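Local coordinates for protein neurotoxin (Clostridium botulinum, PDB 1ZB7) that acts as a zinc endopeptidase in the host cytosol, cleaving synaptobrevins 1, 2 and 3, in VAMP2 at an Ala-Ala bond, at residues Y118-N132 and R302-I316. Residues are numbered along the deposited sequence; the frame is centred on the assembly and turned at random.
Sequences YLGNASTPPDKFAAN and RLNIVSSAQGSGIDI
F129 and A309 form a parallel bridge between two short, weakly bonded strands, with F129 N giving a hydrogen bond to S308 O (2.9 Å) and F129 O taking one from Q310 N; just upstream, S307 N bonds to D127 O (3.0 Å). The F129 ring packs on the apolar side of this short pairing. V306 CG1 sits over the middle of one ring face, 3.5 Å from the centroid, a CH-pi contact set up by chi1 169°, which turns this methyl opposite the V306 backbone N. L303 CD2 meets the ring edge at F129 CZ (3.8 Å) and also touches Y118 CE1, while I316 CD1 packs against F129 CD2. Farther along, L119 and I314 meet tip to tip, CD1 to CG2, and I314 CD1 reaches A131 CB.

At the other end, the R302 chain bends at chi3 (93°) and brings its guanidinium to the loop 121-126. P126 CA lies over one face, and NH2 bonds to T124 O (2.8 Å), approaching from above the carbonyl plane. T124 OG1, itself a donor to N121 O, is 3.0 Å from the same R302 NH2. One water accepts from Y118 OH (2.6 Å) and R302 NE and donates to P126 O and K128 O; it thus joins the Y118 hydroxyl to the turn 125-128. Another water joins A131 N to G311 N. On the opposite side of the strand pair from F129, K128 NZ makes weak bonds to S308 OG and A309 O.

The two-stranded parallel sheet lies toward the periphery of the metalloprotease fold, joining the loop after helix 103-114 to the connection between helices 282-303 and 316-327. Helix 316-327 adds Y319 against L119, F129 and I314, and Y323 against Y118 and L303.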
loop_
_atom_site.group_PDB
_atom_site.type_symbol
_atom_site.label_atom_id
_atom_site.label_comp_id
_atom_site.label_asym_id
_atom_site.label_seq_id
_atom_site.Cartn_x
_atom_site.Cartn_y
_atom_site.Cartn_z
ATOM N N TYR A 118 8.859 30.622 11.763
ATOM C CA TYR A 118 9.606 31.164 12.841
ATOM C C TYR A 118 10.894 31.795 12.318
ATOM O O TYR A 118 11.566 31.272 11.418
ATOM C CB TYR A 118 9.848 30.073 13.884
ATOM C CG TYR A 118 10.439 30.580 15.203
ATOM C CD1 TYR A 118 9.594 30.993 16.233
ATOM C CD2 TYR A 118 11.819 30.666 15.395
ATOM C CE1 TYR A 118 10.126 31.481 17.480
ATOM C CE2 TYR A 118 12.359 31.166 16.650
ATOM C CZ TYR A 118 11.483 31.575 17.663
ATOM O OH TYR A 118 11.914 32.103 18.850
ATOM N N LEU A 119 11.234 32.965 12.865
ATOM C CA LEU A 119 12.546 33.637 12.626
ATOM C C LEU A 119 13.746 32.927 13.276
ATOM O O LEU A 119 14.340 33.401 14.217
ATOM C CB LEU A 119 12.461 35.096 13.035
ATOM C CG LEU A 119 11.275 35.886 12.529
ATOM C CD1 LEU A 119 11.387 37.288 12.902
ATOM C CD2 LEU A 119 11.086 35.797 10.956
ATOM N N GLY A 120 14.091 31.762 12.763
ATOM C CA GLY A 120 15.215 31.006 13.262
ATOM C C GLY A 120 15.097 29.537 12.927
ATOM O O GLY A 120 14.205 29.124 12.247
ATOM N N ASN A 121 16.000 28.733 13.470
ATOM C CA ASN A 121 16.047 27.274 13.276
ATOM C C ASN A 121 16.950 26.752 14.363
ATOM O O ASN A 121 17.408 27.516 15.139
ATOM C CB ASN A 121 16.555 26.849 11.893
ATOM C CG ASN A 121 17.853 27.520 11.484
ATOM O OD1 ASN A 121 18.842 27.441 12.174
ATOM N ND2 ASN A 121 17.865 28.105 10.301
ATOM N N ALA A 122 17.151 25.438 14.410
ATOM C CA ALA A 122 17.955 24.769 15.440
ATOM C C ALA A 122 19.288 25.401 15.669
ATOM O O ALA A 122 19.794 25.312 16.742
ATOM C CB ALA A 122 18.179 23.252 15.053
ATOM N N SER A 123 19.874 26.050 14.680
ATOM C CA SER A 123 21.206 26.613 14.838
ATOM C C SER A 123 21.194 28.069 15.175
ATOM O O SER A 123 22.257 28.685 15.292
ATOM C CB SER A 123 21.917 26.479 13.501
ATOM O OG SER A 123 21.276 27.383 12.595
ATOM N N THR A 124 20.017 28.689 15.292
ATOM C CA THR A 124 20.011 30.089 15.753
ATOM C C THR A 124 19.924 30.139 17.256
ATOM O O THR A 124 19.248 29.316 17.838
ATOM C CB THR A 124 18.917 30.936 15.039
ATOM O OG1 THR A 124 17.637 30.344 15.233
ATOM C CG2 THR A 124 19.180 30.931 13.525
ATOM N N PRO A 125 20.616 31.112 17.886
ATOM C CA PRO A 125 20.498 31.272 19.340
ATOM C C PRO A 125 19.025 31.422 19.797
ATOM O O PRO A 125 18.319 32.212 19.267
ATOM C CB PRO A 125 21.363 32.552 19.667
ATOM C CG PRO A 125 22.273 32.739 18.430
ATOM C CD PRO A 125 21.487 32.135 17.271
ATOM N N PRO A 126 18.611 30.655 20.806
ATOM C CA PRO A 126 17.249 30.620 21.291
ATOM C C PRO A 126 16.753 31.966 21.802
ATOM O O PRO A 126 15.571 32.228 21.763
ATOM C CB PRO A 126 17.341 29.617 22.463
ATOM C CG PRO A 126 18.432 28.699 22.055
ATOM C CD PRO A 126 19.457 29.714 21.588
ATOM N N ASP A 127 17.669 32.803 22.258
ATOM C CA ASP A 127 17.348 34.111 22.719
ATOM C C ASP A 127 17.268 35.213 21.623
ATOM O O ASP A 127 17.013 36.389 21.958
ATOM C CB ASP A 127 18.228 34.480 23.880
ATOM C CG ASP A 127 19.662 34.907 23.485
ATOM O OD1 ASP A 127 20.180 34.520 22.429
ATOM O OD2 ASP A 127 20.325 35.580 24.352
ATOM N N LYS A 128 17.434 34.800 20.368
ATOM C CA LYS A 128 17.245 35.709 19.222
ATOM C C LYS A 128 16.253 35.262 18.099
ATOM O O LYS A 128 15.884 34.113 18.019
ATOM C CB LYS A 128 18.576 36.074 18.563
ATOM C CG LYS A 128 19.283 37.144 19.252
ATOM C CD LYS A 128 20.669 37.381 18.710
ATOM C CE LYS A 128 21.485 38.317 19.584
ATOM N NZ LYS A 128 21.531 39.701 18.934
ATOM N N PHE A 129 15.696 36.275 17.432
ATOM C CA PHE A 129 15.120 36.171 16.214
ATOM C C PHE A 129 16.236 36.419 15.139
ATOM O O PHE A 129 17.085 37.333 15.296
ATOM C CB PHE A 129 13.966 37.130 15.998
ATOM C CG PHE A 129 12.654 36.797 16.776
ATOM C CD1 PHE A 129 12.206 35.488 16.932
ATOM C CD2 PHE A 129 11.838 37.820 17.232
ATOM C CE1 PHE A 129 10.959 35.218 17.540
ATOM C CE2 PHE A 129 10.609 37.544 17.815
ATOM C CZ PHE A 129 10.191 36.304 18.046
ATOM N N ALA A 130 16.197 35.609 14.095
ATOM C CA ALA A 130 17.121 35.668 12.975
ATOM C C ALA A 130 16.259 35.518 11.682
ATOM O O ALA A 130 15.792 34.460 11.399
ATOM C CB ALA A 130 18.184 34.513 13.091
ATOM N N ALA A 131 16.001 36.605 10.980
ATOM C CA ALA A 131 15.276 36.608 9.712
ATOM C C ALA A 131 16.162 36.241 8.544
ATOM O O ALA A 131 15.693 35.815 7.513
ATOM C CB ALA A 131 14.669 37.966 9.485
ATOM N N ASN A 132 17.454 36.391 8.711
ATOM C CA ASN A 132 18.370 36.284 7.626
ATOM C C ASN A 132 18.845 34.861 7.457
ATOM O O ASN A 132 20.060 34.633 7.380
ATOM C CB ASN A 132 19.585 37.145 7.909
ATOM C CG ASN A 132 20.286 36.711 9.220
ATOM O OD1 ASN A 132 20.009 37.243 10.380
ATOM N ND2 ASN A 132 21.185 35.705 9.066
ATOM N N ARG A 302 11.254 29.064 23.328
ATOM C CA ARG A 302 12.034 30.077 22.604
ATOM C C ARG A 302 11.461 31.498 22.750
ATOM O O ARG A 302 12.230 32.439 23.061
ATOM C CB ARG A 302 12.282 29.710 21.081
ATOM C CG ARG A 302 13.441 28.771 21.026
ATOM C CD ARG A 302 13.727 27.951 19.751
ATOM N NE ARG A 302 14.655 28.715 18.953
ATOM C CZ ARG A 302 15.887 28.423 18.564
ATOM N NH1 ARG A 302 16.527 27.284 18.818
ATOM N NH2 ARG A 302 16.453 29.336 17.800
ATOM N N LEU A 303 10.131 31.627 22.622
ATOM C CA LEU A 303 9.478 32.886 22.650
ATOM C C LEU A 303 9.685 33.528 24.011
ATOM O O LEU A 303 9.773 34.722 24.096
ATOM C CB LEU A 303 7.972 32.769 22.364
ATOM C CG LEU A 303 7.539 32.622 20.919
ATOM C CD1 LEU A 303 6.030 32.736 20.858
ATOM C CD2 LEU A 303 8.203 33.632 19.976
ATOM N N ASN A 304 9.761 32.705 25.060
ATOM C CA ASN A 304 9.915 33.217 26.384
ATOM C C ASN A 304 11.282 33.755 26.648
ATOM O O ASN A 304 11.459 34.276 27.648
ATOM C CB ASN A 304 9.537 32.155 27.432
ATOM C CG ASN A 304 8.063 31.888 27.437
ATOM O OD1 ASN A 304 7.320 32.706 26.927
ATOM N ND2 ASN A 304 7.638 30.723 27.908
ATOM N N ILE A 305 12.258 33.542 25.790
ATOM C CA ILE A 305 13.584 34.023 26.010
ATOM C C ILE A 305 14.108 34.876 24.919
ATOM O O ILE A 305 15.197 35.356 25.073
ATOM C CB ILE A 305 14.677 32.887 26.316
ATOM C CG1 ILE A 305 14.864 31.955 25.183
ATOM C CG2 ILE A 305 14.394 32.190 27.686
ATOM C CD1 ILE A 305 15.767 30.736 25.603
ATOM N N VAL A 306 13.346 35.107 23.860
ATOM C CA VAL A 306 13.770 36.007 22.787
ATOM C C VAL A 306 13.718 37.359 23.252
ATOM O O VAL A 306 12.776 37.747 23.917
ATOM C CB VAL A 306 12.878 35.859 21.383
ATOM C CG1 VAL A 306 13.177 37.016 20.362
ATOM C CG2 VAL A 306 13.232 34.642 20.825
ATOM N N SER A 307 14.836 38.041 23.121
ATOM C CA SER A 307 14.971 39.443 23.646
ATOM C C SER A 307 15.551 40.369 22.562
ATOM O O SER A 307 15.604 41.557 22.798
ATOM C CB SER A 307 15.857 39.386 24.783
ATOM O OG SER A 307 17.091 38.950 24.351
ATOM N N SER A 308 15.938 39.816 21.383
ATOM C CA SER A 308 16.395 40.650 20.307
ATOM C C SER A 308 16.493 39.839 19.040
ATOM O O SER A 308 16.224 38.631 18.971
ATOM C CB SER A 308 17.749 41.344 20.616
ATOM O OG SER A 308 18.748 40.337 20.855
ATOM N N ALA A 309 16.862 40.551 18.000
ATOM C CA ALA A 309 16.986 40.047 16.707
ATOM C C ALA A 309 18.438 40.141 16.268
ATOM O O ALA A 309 19.148 40.979 16.721
ATOM C CB ALA A 309 16.101 40.844 15.790
ATOM N N GLN A 310 18.868 39.266 15.359
ATOM C CA GLN A 310 20.248 39.314 14.848
ATOM C C GLN A 310 20.560 40.588 14.077
ATOM O O GLN A 310 21.708 41.121 14.185
ATOM C CB GLN A 310 20.611 38.071 14.056
ATOM C CG GLN A 310 21.323 36.991 14.976
ATOM C CD GLN A 310 21.521 35.686 14.216
ATOM O OE1 GLN A 310 21.246 35.625 12.995
ATOM N NE2 GLN A 310 21.954 34.636 14.918
ATOM N N GLY A 311 19.540 41.106 13.395
ATOM C CA GLY A 311 19.689 42.240 12.514
ATOM C C GLY A 311 18.830 43.392 12.993
ATOM O O GLY A 311 18.528 43.522 14.213
ATOM N N SER A 312 18.483 44.283 12.072
ATOM C CA SER A 312 17.888 45.563 12.443
ATOM C C SER A 312 16.498 45.478 11.860
ATOM O O SER A 312 16.273 44.628 11.027
ATOM C CB SER A 312 18.690 46.745 11.845
ATOM O OG SER A 312 18.702 46.645 10.413
ATOM N N GLY A 313 15.554 46.292 12.329
ATOM C CA GLY A 313 14.205 46.306 11.768
ATOM C C GLY A 313 13.206 45.315 12.335
ATOM O O GLY A 313 12.014 45.461 12.118
ATOM N N ILE A 314 13.660 44.264 13.009
ATOM C CA ILE A 314 12.735 43.242 13.507
ATOM C C ILE A 314 12.139 43.732 14.823
ATOM O O ILE A 314 12.822 43.938 15.774
ATOM C CB ILE A 314 13.397 41.830 13.697
ATOM C CG1 ILE A 314 13.918 41.290 12.358
ATOM C CG2 ILE A 314 12.408 40.790 14.311
ATOM C CD1 ILE A 314 12.867 40.901 11.397
ATOM N N ASP A 315 10.848 43.897 14.867
ATOM C CA ASP A 315 10.180 44.325 16.069
ATOM C C ASP A 315 9.738 43.076 16.797
ATOM O O ASP A 315 8.826 42.411 16.352
ATOM C CB ASP A 315 8.961 45.148 15.713
ATOM C CG ASP A 315 8.243 45.675 16.960
ATOM O OD1 ASP A 315 8.514 46.861 17.330
ATOM O OD2 ASP A 315 7.495 44.909 17.591
ATOM N N ILE A 316 10.420 42.768 17.895
ATOM C CA ILE A 316 10.253 41.520 18.646
ATOM C C ILE A 316 8.830 41.203 19.113
ATOM O O ILE A 316 8.357 40.054 18.954
ATOM C CB ILE A 316 11.118 41.551 19.943
ATOM C CG1 ILE A 316 12.600 41.743 19.606
ATOM C CG2 ILE A 316 11.009 40.278 20.685
ATOM C CD1 ILE A 316 13.073 40.973 18.477
HETATM O O HOH W 1 14.495 31.950 19.103
HETATM O O HOH W 2 17.137 39.293 12.297
#